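Local coordinates for protein 2-oxoadipate dioxygenase/decarboxylase (Pseudomonas putida, PDB 6W1G) that catalyses the iron(II)-dependent decarboxylation and hydroxylation of 2-oxoadipate to D-2-hydroxyglutarate, a step in the catabolism of D-lysine, at residues G32-L37 and L227-L232; Q43-Q48 and T231-A236; E79-I84 and T111-V116; F190-D195 and S287-F292. All coordinates share one frame; numbering follows the deposited sequence.

Interaction 1: G32-L37 and L227-L232; sequences GTLLEL and LTPRTL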
# COMPACT_ATOMS: atom_id res chain seq x y z
N GLY A 32 6.78 1.83 -17.15
CA GLY A 32 5.94 2.52 -18.10
C GLY A 32 5.10 1.58 -18.95
O GLY A 32 3.91 1.85 -19.22
N THR A 33 5.70 0.46 -19.40
CA THR A 33 4.93 -0.56 -20.11
C THR A 33 3.80 -1.08 -19.24
O THR A 33 2.67 -1.22 -19.73
CB THR A 33 5.90 -1.67 -20.48
OG1 THR A 33 6.99 -1.10 -21.21
CG2 THR A 33 5.20 -2.71 -21.32
N LEU A 34 4.08 -1.37 -17.98
CA LEU A 34 3.02 -1.81 -17.09
C LEU A 34 1.90 -0.78 -16.97
O LEU A 34 0.71 -1.12 -16.98
CB LEU A 34 3.60 -2.11 -15.70
CG LEU A 34 2.58 -2.55 -14.66
CD1 LEU A 34 1.96 -3.88 -15.00
CD2 LEU A 34 3.24 -2.59 -13.30
N LEU A 35 2.25 0.49 -16.82
CA LEU A 35 1.22 1.51 -16.71
C LEU A 35 0.30 1.55 -17.92
O LEU A 35 -0.91 1.77 -17.78
CB LEU A 35 1.80 2.90 -16.49
CG LEU A 35 2.53 3.15 -15.19
CD1 LEU A 35 2.92 4.62 -15.17
CD2 LEU A 35 1.77 2.77 -14.02
N GLU A 36 0.86 1.35 -19.12
CA GLU A 36 0.00 1.33 -20.31
C GLU A 36 -0.96 0.15 -20.27
O GLU A 36 -2.14 0.29 -20.61
CB GLU A 36 0.90 1.27 -21.55
CG GLU A 36 1.69 2.54 -21.79
CD GLU A 36 2.65 2.47 -22.97
OE1 GLU A 36 2.99 1.36 -23.41
OE2 GLU A 36 3.07 3.56 -23.43
N LEU A 37 -0.48 -0.99 -19.81
CA LEU A 37 -1.33 -2.17 -19.70
C LEU A 37 -2.41 -1.97 -18.64
O LEU A 37 -3.56 -2.33 -18.85
CB LEU A 37 -0.45 -3.35 -19.37
CG LEU A 37 -1.11 -4.72 -19.37
CD1 LEU A 37 -1.68 -5.08 -20.77
CD2 LEU A 37 -0.08 -5.73 -18.93
N LEU A 227 7.30 0.39 -7.22
CA LEU A 227 6.19 1.32 -7.29
C LEU A 227 5.06 0.59 -7.99
O LEU A 227 5.23 0.17 -9.14
CB LEU A 227 6.63 2.52 -8.10
CG LEU A 227 5.98 3.79 -7.96
CD1 LEU A 227 5.56 4.31 -6.73
CD2 LEU A 227 6.45 4.83 -8.87
N THR A 228 3.93 0.46 -7.31
CA THR A 228 2.86 -0.47 -7.71
C THR A 228 1.62 0.30 -8.09
O THR A 228 1.05 1.00 -7.23
CB THR A 228 2.53 -1.41 -6.55
OG1 THR A 228 3.74 -2.08 -6.20
CG2 THR A 228 1.45 -2.39 -6.93
N PRO A 229 1.19 0.19 -9.35
CA PRO A 229 -0.09 0.77 -9.75
C PRO A 229 -1.23 -0.16 -9.38
O PRO A 229 -1.04 -1.34 -9.11
CB PRO A 229 0.04 0.90 -11.27
CG PRO A 229 0.91 -0.21 -11.65
CD PRO A 229 1.86 -0.47 -10.49
N ARG A 230 -2.43 0.41 -9.40
CA ARG A 230 -3.65 -0.30 -9.06
C ARG A 230 -4.43 -0.68 -10.32
O ARG A 230 -4.78 0.19 -11.14
CB ARG A 230 -4.55 0.56 -8.17
CG ARG A 230 -5.87 -0.11 -7.84
CD ARG A 230 -6.74 0.77 -6.96
NE ARG A 230 -8.03 0.16 -6.77
CZ ARG A 230 -9.08 0.73 -6.16
NH1 ARG A 230 -9.00 1.97 -5.69
NH2 ARG A 230 -10.21 0.06 -6.04
N THR A 231 -4.67 -1.98 -10.49
CA THR A 231 -5.55 -2.45 -11.54
C THR A 231 -6.87 -2.90 -10.96
O THR A 231 -6.95 -3.38 -9.84
CB THR A 231 -4.90 -3.59 -12.35
OG1 THR A 231 -5.74 -3.97 -13.44
CG2 THR A 231 -4.62 -4.82 -11.55
N LEU A 232 -7.91 -2.81 -11.81
CA LEU A 232 -9.22 -3.36 -11.46
C LEU A 232 -9.32 -4.87 -11.70
O LEU A 232 -10.30 -5.47 -11.31
CB LEU A 232 -10.31 -2.65 -12.27
CG LEU A 232 -10.42 -1.16 -11.98
CD1 LEU A 232 -11.51 -0.54 -12.86
CD2 LEU A 232 -10.68 -0.86 -10.51

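Interaction 2: Q43-Q48 and T231-A236; sequences QQVMAQ and TLDIDA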
# COMPACT_ATOMS: atom_id res chain seq x y z
N GLN A 43 -9.80 0.32 -18.25
CA GLN A 43 -10.84 0.82 -19.15
C GLN A 43 -11.75 -0.30 -19.60
O GLN A 43 -12.97 -0.12 -19.69
CB GLN A 43 -10.16 1.45 -20.35
CG GLN A 43 -9.70 2.88 -20.14
CD GLN A 43 -9.68 3.73 -21.42
OE1 GLN A 43 -9.90 3.25 -22.53
NE2 GLN A 43 -9.42 5.03 -21.24
N GLN A 44 -11.19 -1.47 -19.91
CA GLN A 44 -12.00 -2.62 -20.30
C GLN A 44 -12.94 -3.03 -19.18
O GLN A 44 -14.11 -3.31 -19.43
CB GLN A 44 -11.07 -3.77 -20.67
CG GLN A 44 -11.76 -5.08 -21.08
CD GLN A 44 -10.78 -6.09 -21.67
OE1 GLN A 44 -11.03 -6.67 -22.73
NE2 GLN A 44 -9.68 -6.32 -20.96
N VAL A 45 -12.46 -3.09 -17.94
CA VAL A 45 -13.33 -3.50 -16.85
C VAL A 45 -14.49 -2.52 -16.72
O VAL A 45 -15.65 -2.93 -16.58
CB VAL A 45 -12.55 -3.58 -15.53
CG1 VAL A 45 -13.53 -3.65 -14.38
CG2 VAL A 45 -11.56 -4.76 -15.53
N MET A 46 -14.19 -1.23 -16.77
CA MET A 46 -15.28 -0.27 -16.56
C MET A 46 -16.29 -0.35 -17.69
O MET A 46 -17.49 -0.16 -17.45
CB MET A 46 -14.73 1.13 -16.32
CG MET A 46 -14.17 1.24 -14.87
SD MET A 46 -13.43 2.76 -14.41
CE MET A 46 -12.09 2.93 -15.59
N ALA A 47 -15.84 -0.65 -18.90
CA ALA A 47 -16.77 -0.72 -20.02
C ALA A 47 -17.59 -2.00 -19.98
O ALA A 47 -18.76 -2.01 -20.40
CB ALA A 47 -15.97 -0.71 -21.32
N GLN A 48 -17.00 -3.10 -19.52
CA GLN A 48 -17.63 -4.41 -19.54
C GLN A 48 -18.42 -4.73 -18.29
O GLN A 48 -19.29 -5.62 -18.35
CB GLN A 48 -16.56 -5.50 -19.73
CG GLN A 48 -15.86 -5.42 -21.06
CD GLN A 48 -14.79 -6.47 -21.25
OE1 GLN A 48 -14.50 -7.29 -20.37
NE2 GLN A 48 -14.17 -6.44 -22.41
N THR A 231 -4.67 -1.98 -10.49
CA THR A 231 -5.55 -2.45 -11.54
C THR A 231 -6.87 -2.90 -10.96
O THR A 231 -6.95 -3.38 -9.84
CB THR A 231 -4.90 -3.59 -12.35
OG1 THR A 231 -5.74 -3.97 -13.44
CG2 THR A 231 -4.62 -4.82 -11.55
N LEU A 232 -7.91 -2.81 -11.81
CA LEU A 232 -9.22 -3.36 -11.46
C LEU A 232 -9.32 -4.87 -11.70
O LEU A 232 -10.30 -5.47 -11.31
CB LEU A 232 -10.31 -2.65 -12.27
CG LEU A 232 -10.42 -1.16 -11.98
CD1 LEU A 232 -11.51 -0.54 -12.86
CD2 LEU A 232 -10.68 -0.86 -10.51
N ASP A 233 -8.35 -5.51 -12.36
CA ASP A 233 -8.48 -6.95 -12.64
C ASP A 233 -7.09 -7.57 -12.80
O ASP A 233 -6.50 -7.53 -13.87
CB ASP A 233 -9.34 -7.19 -13.89
CG ASP A 233 -9.63 -8.66 -14.10
OD1 ASP A 233 -8.95 -9.53 -13.51
OD2 ASP A 233 -10.55 -8.98 -14.90
N ILE A 234 -6.57 -8.13 -11.70
CA ILE A 234 -5.23 -8.69 -11.75
C ILE A 234 -5.17 -9.95 -12.60
O ILE A 234 -4.13 -10.27 -13.15
CB ILE A 234 -4.70 -8.91 -10.32
CG1 ILE A 234 -3.17 -9.04 -10.33
CG2 ILE A 234 -5.30 -10.14 -9.70
CD1 ILE A 234 -2.58 -9.02 -8.98
N ASP A 235 -6.28 -10.68 -12.71
CA ASP A 235 -6.24 -11.85 -13.58
C ASP A 235 -6.04 -11.43 -15.03
O ASP A 235 -5.27 -12.03 -15.78
CB ASP A 235 -7.53 -12.64 -13.49
CG ASP A 235 -7.76 -13.28 -12.11
OD1 ASP A 235 -6.80 -13.73 -11.50
OD2 ASP A 235 -8.92 -13.33 -11.66
N ALA A 236 -6.75 -10.39 -15.44
CA ALA A 236 -6.63 -9.86 -16.78
C ALA A 236 -5.24 -9.31 -17.03
O ALA A 236 -4.67 -9.50 -18.11
CB ALA A 236 -7.70 -8.81 -17.04

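Interaction 3: E79-I84 and T111-V116; sequences EELATI and TAFRAV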
# COMPACT_ATOMS: atom_id res chain seq x y z
N GLU A 79 16.99 6.62 13.33
CA GLU A 79 16.97 8.03 12.98
C GLU A 79 16.41 8.24 11.57
O GLU A 79 15.66 9.20 11.32
CB GLU A 79 18.40 8.55 13.10
CG GLU A 79 18.99 8.55 14.55
CD GLU A 79 19.19 7.19 15.27
OE1 GLU A 79 19.53 6.14 14.67
OE2 GLU A 79 19.09 7.22 16.51
N GLU A 80 16.76 7.35 10.63
CA GLU A 80 16.19 7.44 9.28
C GLU A 80 14.68 7.25 9.30
O GLU A 80 13.95 7.96 8.61
CB GLU A 80 16.85 6.43 8.33
CG GLU A 80 18.30 6.82 7.96
CD GLU A 80 19.03 5.80 7.14
OE1 GLU A 80 18.47 4.74 6.82
OE2 GLU A 80 20.20 6.08 6.81
N LEU A 81 14.20 6.27 10.06
CA LEU A 81 12.76 6.03 10.15
C LEU A 81 12.03 7.22 10.76
O LEU A 81 10.99 7.67 10.27
CB LEU A 81 12.47 4.75 10.94
CG LEU A 81 11.00 4.38 11.04
CD1 LEU A 81 10.37 4.07 9.68
CD2 LEU A 81 10.84 3.20 11.98
N ALA A 82 12.57 7.76 11.85
CA ALA A 82 11.92 8.89 12.51
C ALA A 82 11.89 10.10 11.61
O ALA A 82 10.90 10.83 11.56
CB ALA A 82 12.65 9.22 13.82
N THR A 83 12.97 10.33 10.85
CA THR A 83 12.99 11.50 9.99
C THR A 83 12.09 11.32 8.79
O THR A 83 11.41 12.26 8.35
CB THR A 83 14.44 11.77 9.56
OG1 THR A 83 15.24 12.02 10.72
CG2 THR A 83 14.49 13.02 8.72
N ILE A 84 12.05 10.09 8.24
CA ILE A 84 11.14 9.88 7.14
C ILE A 84 9.68 10.02 7.55
O ILE A 84 8.87 10.50 6.75
CB ILE A 84 11.49 8.58 6.43
CG1 ILE A 84 11.28 8.85 4.95
CG2 ILE A 84 10.84 7.50 6.96
CD1 ILE A 84 11.97 7.87 4.13
N THR A 111 5.92 -0.35 8.49
CA THR A 111 4.63 0.32 8.55
C THR A 111 4.34 0.88 7.18
O THR A 111 5.21 0.86 6.31
CB THR A 111 4.63 1.43 9.61
OG1 THR A 111 3.30 1.92 9.82
CG2 THR A 111 5.48 2.59 9.23
N ALA A 112 3.14 1.40 6.96
CA ALA A 112 2.87 2.12 5.73
C ALA A 112 2.44 3.55 6.07
O ALA A 112 1.54 3.76 6.88
CB ALA A 112 1.80 1.47 4.88
N PHE A 113 3.04 4.51 5.40
CA PHE A 113 2.66 5.90 5.56
C PHE A 113 1.58 6.21 4.52
O PHE A 113 1.78 5.95 3.33
CB PHE A 113 3.88 6.83 5.39
CG PHE A 113 4.87 6.66 6.49
CD1 PHE A 113 5.96 5.79 6.36
CD2 PHE A 113 4.77 7.40 7.66
CE1 PHE A 113 6.89 5.68 7.39
CE2 PHE A 113 5.69 7.28 8.66
CZ PHE A 113 6.76 6.41 8.51
N ARG A 114 0.46 6.78 4.98
CA ARG A 114 -0.66 7.07 4.12
C ARG A 114 -1.55 8.10 4.79
O ARG A 114 -1.49 8.30 6.00
CB ARG A 114 -1.48 5.82 3.74
CG ARG A 114 -2.12 5.12 4.92
CD ARG A 114 -3.06 4.06 4.40
NE ARG A 114 -3.83 3.33 5.39
CZ ARG A 114 -5.07 3.66 5.79
NH1 ARG A 114 -5.62 4.80 5.45
NH2 ARG A 114 -5.77 2.79 6.51
N ALA A 115 -2.42 8.74 4.00
CA ALA A 115 -3.50 9.53 4.55
C ALA A 115 -4.54 8.57 5.13
O ALA A 115 -4.58 7.39 4.85
CB ALA A 115 -4.10 10.39 3.47
N VAL A 116 -5.40 9.12 5.98
CA VAL A 116 -6.28 8.30 6.79
C VAL A 116 -7.77 8.52 6.57
O VAL A 116 -8.59 7.65 6.92
CB VAL A 116 -5.92 8.39 8.29
CG1 VAL A 116 -4.46 7.96 8.52
CG2 VAL A 116 -6.26 9.75 8.84

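Interaction 4: F190-D195 and S287-F292; sequences FRWHQD and SHTARF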
# COMPACT_ATOMS: atom_id res chain seq x y z
N PHE A 190 15.11 9.00 -2.82
CA PHE A 190 14.62 7.73 -3.35
C PHE A 190 15.14 7.39 -4.73
O PHE A 190 14.75 6.37 -5.30
CB PHE A 190 13.09 7.78 -3.35
CG PHE A 190 12.53 8.19 -2.01
CD1 PHE A 190 12.69 7.37 -0.91
CD2 PHE A 190 11.97 9.43 -1.83
CE1 PHE A 190 12.25 7.75 0.31
CE2 PHE A 190 11.50 9.81 -0.58
CZ PHE A 190 11.64 8.96 0.50
N ARG A 191 16.06 8.18 -5.24
CA ARG A 191 16.61 7.91 -6.56
C ARG A 191 17.58 6.73 -6.52
O ARG A 191 18.27 6.50 -5.52
CB ARG A 191 17.39 9.12 -7.02
CG ARG A 191 16.57 10.24 -7.48
CD ARG A 191 17.43 11.36 -8.06
NE ARG A 191 16.59 12.52 -8.25
CZ ARG A 191 15.81 12.71 -9.30
NH1 ARG A 191 15.81 11.81 -10.27
NH2 ARG A 191 15.05 13.78 -9.39
N TRP A 192 17.70 6.04 -7.65
CA TRP A 192 18.67 4.97 -7.77
C TRP A 192 20.07 5.56 -7.94
O TRP A 192 20.27 6.48 -8.73
CB TRP A 192 18.35 4.14 -9.01
CG TRP A 192 19.27 2.96 -9.17
CD1 TRP A 192 20.42 2.91 -9.90
CD2 TRP A 192 19.13 1.68 -8.54
NE1 TRP A 192 21.00 1.67 -9.78
CE2 TRP A 192 20.22 0.90 -8.95
CE3 TRP A 192 18.18 1.12 -7.68
CZ2 TRP A 192 20.40 -0.41 -8.52
CZ3 TRP A 192 18.35 -0.20 -7.26
CH2 TRP A 192 19.46 -0.94 -7.68
N HIS A 193 21.05 4.99 -7.22
CA HIS A 193 22.47 5.34 -7.38
C HIS A 193 23.27 4.07 -7.58
O HIS A 193 23.27 3.19 -6.72
CB HIS A 193 22.98 6.09 -6.14
CG HIS A 193 22.24 7.35 -5.85
ND1 HIS A 193 21.30 7.45 -4.85
CD2 HIS A 193 22.28 8.56 -6.46
CE1 HIS A 193 20.79 8.67 -4.84
NE2 HIS A 193 21.36 9.36 -5.81
N GLN A 194 23.98 3.97 -8.72
CA GLN A 194 24.70 2.72 -9.02
C GLN A 194 25.98 2.55 -8.21
O GLN A 194 26.43 1.41 -8.04
CB GLN A 194 24.97 2.57 -10.52
CG GLN A 194 25.95 3.51 -11.09
CD GLN A 194 26.39 3.08 -12.48
OE1 GLN A 194 25.56 2.70 -13.31
NE2 GLN A 194 27.69 3.11 -12.72
N ASP A 195 26.55 3.63 -7.69
CA ASP A 195 27.83 3.54 -6.98
C ASP A 195 27.58 3.08 -5.55
O ASP A 195 27.02 3.82 -4.73
CB ASP A 195 28.56 4.88 -7.03
CG ASP A 195 29.34 5.09 -8.33
OD1 ASP A 195 28.77 4.93 -9.43
OD2 ASP A 195 30.54 5.43 -8.24
N SER A 287 28.32 -7.57 -9.45
CA SER A 287 28.16 -6.19 -9.88
C SER A 287 26.85 -6.03 -10.65
O SER A 287 26.73 -5.14 -11.47
CB SER A 287 29.30 -5.75 -10.79
OG SER A 287 30.54 -6.21 -10.29
N HIS A 288 25.90 -6.95 -10.42
CA HIS A 288 24.55 -6.83 -10.97
C HIS A 288 23.52 -7.16 -9.92
O HIS A 288 23.74 -8.01 -9.05
CB HIS A 288 24.33 -7.75 -12.19
CG HIS A 288 25.31 -7.51 -13.30
ND1 HIS A 288 26.66 -7.74 -13.16
CD2 HIS A 288 25.13 -7.02 -14.55
CE1 HIS A 288 27.27 -7.42 -14.29
NE2 HIS A 288 26.37 -6.98 -15.15
N THR A 289 22.36 -6.50 -10.02
CA THR A 289 21.28 -6.70 -9.07
C THR A 289 19.94 -6.40 -9.73
O THR A 289 19.82 -5.46 -10.52
CB THR A 289 21.44 -5.82 -7.83
OG1 THR A 289 20.44 -6.15 -6.85
CG2 THR A 289 21.26 -4.35 -8.17
N ALA A 290 18.94 -7.17 -9.38
CA ALA A 290 17.67 -7.08 -10.06
C ALA A 290 16.77 -6.08 -9.36
O ALA A 290 16.76 -5.99 -8.12
CB ALA A 290 16.99 -8.45 -10.09
N ARG A 291 16.03 -5.32 -10.17
CA ARG A 291 14.92 -4.50 -9.69
C ARG A 291 13.64 -5.21 -10.07
O ARG A 291 13.49 -5.64 -11.23
CB ARG A 291 14.93 -3.11 -10.31
CG ARG A 291 16.23 -2.36 -9.99
CD ARG A 291 16.11 -0.87 -10.32
NE ARG A 291 15.34 -0.18 -9.30
CZ ARG A 291 15.21 1.14 -9.23
NH1 ARG A 291 15.68 1.92 -10.21
NH2 ARG A 291 14.50 1.67 -8.23
N PHE A 292 12.75 -5.38 -9.10
CA PHE A 292 11.51 -6.09 -9.31
C PHE A 292 10.34 -5.15 -9.24
O PHE A 292 10.32 -4.19 -8.48
CB PHE A 292 11.32 -7.15 -8.26
CG PHE A 292 12.34 -8.24 -8.33
CD1 PHE A 292 12.15 -9.33 -9.16
CD2 PHE A 292 13.51 -8.18 -7.58
CE1 PHE A 292 13.11 -10.34 -9.23
CE2 PHE A 292 14.44 -9.20 -7.64
CZ PHE A 292 14.25 -10.26 -8.47
O HOH W 1 14.63 4.53 -7.29

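Interaction 1: G32-L37 and L227-L232
Leu34 and Leu35, neighbours on helix 29-48, close together on the ring of Pro229, and everything that passes between 32-37 and 227-232 is apolar. From Leu34 it is the CD2 methyl that touches, lying 3.7 Å from Pro229 CG and almost as near to CD. Leu35 uses its own CD2, which sits 3.7 Å from Pro229 CB, so the two methyls share the ring between them and both border on CG. The first torsions bring this about: Leu34 has CG anti to the backbone N (chi1 179°), whereas Leu35 swings CG beside its N (chi1 -66°), which turns two successive leucines onto one target.

The polar work is done by the neighbours of Pro229. Thr228 OG1 hydrogen-bonds to Glu294, a ligand of the metal, and the backbone of Thr228 pairs with that of His70, another ligand; Arg230 forms salt bridges with Glu61 and Glu68. The side chain of Pro229 is about 9 Å from the nickel ion that occupies the metal site.

Pro229, on strand 226-229, offers only the ring carbons CB, CG and CD to the two leucine methyls, so this buried contact rests on van der Waals packing.

Interaction 2: Q43-Q48 and T231-A236
An N-capped helix start, that of helix 234-240, is packed here against the last turns of helix 29-48, with Val45 set against Leu232 and Asp233. Val45 points at the loop and divides its methyls: CG1 lies 4.0 Å from Leu232 CB, while CG2 comes to 3.7 Å from Asp233 CB. CG1 is anti to the backbone N (chi1 165°) and CG2 beside it, which spreads the fork over both residues. Past Val45, Leu232 CD1 lies 3.8 Å from Met46 CG; these two side chains run at about a right angle.

Two local motifs shape the loop that Val45 touches. Thr231 OG1 accepts from Asp233 N at 3.2 Å in a nearly straight bond (176°), an ST turn, and Asp233 then serves as N-cap, its OD1 taking the hydrogen of Ala236 N at 3.1 Å. That amide comes from above the carboxylate plane, 72° out of it. The same aspartate therefore caps a helix through its carboxylate and packs on Val45 through its CB. Cut back to an alanine, Val45 would no longer offer its two methyls, and this would probably leave a gap beside the CB atoms of Leu232 and Asp233, with the capped turn losing part of its apolar backing. Asn42, one turn earlier on helix 29-48, ties down the loop through OD1, which is hydrogen-bonded to both Leu232 N and Thr231 OG1. On the side of helix 50-59, Leu56 touches both Met46 and Leu232, and Val52 touches Val45.

Interaction 3: E79-I84 and T111-V116
Helix 78-90 passes strand 108-114 at a distance, with the CA atoms of Ile84 and Phe113 9.5 Å apart and those of Leu81 and Thr111 10.1 Å apart, so long side chains must bridge the space. This is a helix packed on the mixed five-stranded sheet of an enzyme whose family belongs to the glyoxalase clan; the strand lies between 94-100 and 127-133, antiparallel to both.

Phe113 does the bridging. It points toward the helix, and with CG beside the backbone N (chi1 -67°) the CZ/CE1 end of its ring faces Leu81 and Ile84, about one helical turn apart. Leu81 brings CD1 to the ring's edge, near its plane, 4.5 Å from Phe113 CZ. Ile84 approaches obliquely with CG2, 4.4 Å from Phe113 CE1. These are loose van der Waals contacts, and others fill in around them: Phe88 of the same helix meets the Phe113 ring, Leu433 of helix 424-433 touches both Leu81 and Phe113, and Thr130 of strand 127-133 does likewise.

Beyond the apolar patch, Arg114 NE makes a salt bridge with Asp398, and its NH1 donates to Ala115 O at 2.9 Å. On the helix, Glu79 O takes two bonds from one residue: Thr83 N and Thr83 OG1 reach it from opposite faces of the carbonyl plane, the hydroxyl at 2.9 Å.

Interaction 4: F190-D195 and S287-F292
Trp192 lies against Arg291, with the CE3 rim of the indole over the guanidinium face and the arginine CD over the indole face. Arg291 CZ is 3.4 Å from Trp192 CE3, which sits over the centre of the guanidinium, and the two planes are 28° apart. Farther back along the arginine, CD makes a CH-pi contact, 4.1 Å from the centroid of the six-membered ring of Trp192 and offset toward the rim. Thr289 takes the edge instead: its CG2 lies in the ring plane, 3.9 Å from Trp192 CH2.

Torsions and polar partners position both groups. A bend at chi3 (77°) turns the guanidinium of Arg291 along the indole. Its NH1 forms a salt bridge with Glu27, and its NH2 donates to Ile224 O and to a water at 3.0 Å; that water donates in turn to Phe190 O at 2.7 Å. Glu27 also accepts from Trp192 N, so one carboxylate holds both partners. A leucine in place of Arg291 would probably leave Glu27 without its charge partner and Ile224 O without this donor, and break the water link to Phe190 O.

Farther out, His223 stacks on the indole and Phe219 meets it at an angle. The loop between helices 176-188 and 200-209 is thereby joined to strand 288-298, which pairs antiparallel with 264-275, while Glu27 and Tyr24 of helix 9-27 border the arginine.

Interactions 1 and 2 are adjacent, their centres about 12 Å apart: both use helix 29-48, and their second segments overlap where the chain runs from strand 226-229 into helix 234-240. Interaction 3 reaches the same five-stranded sheet as interaction 1, but lies across the chain's centre, the centres of the two contacts about 24 Å apart. Along the sequence it is nested inside the loops closed by interactions 1 and 2, whereas interaction 4 crosses both. Interactions 3 and 4 follow in series and touch through Ile84 CD1 and Phe190 CZ, 3.8 Å apart. The contacts thus join distant parts of the sequence; interaction 1 is the one nearest the metal, while interaction 2 lies away from the active site.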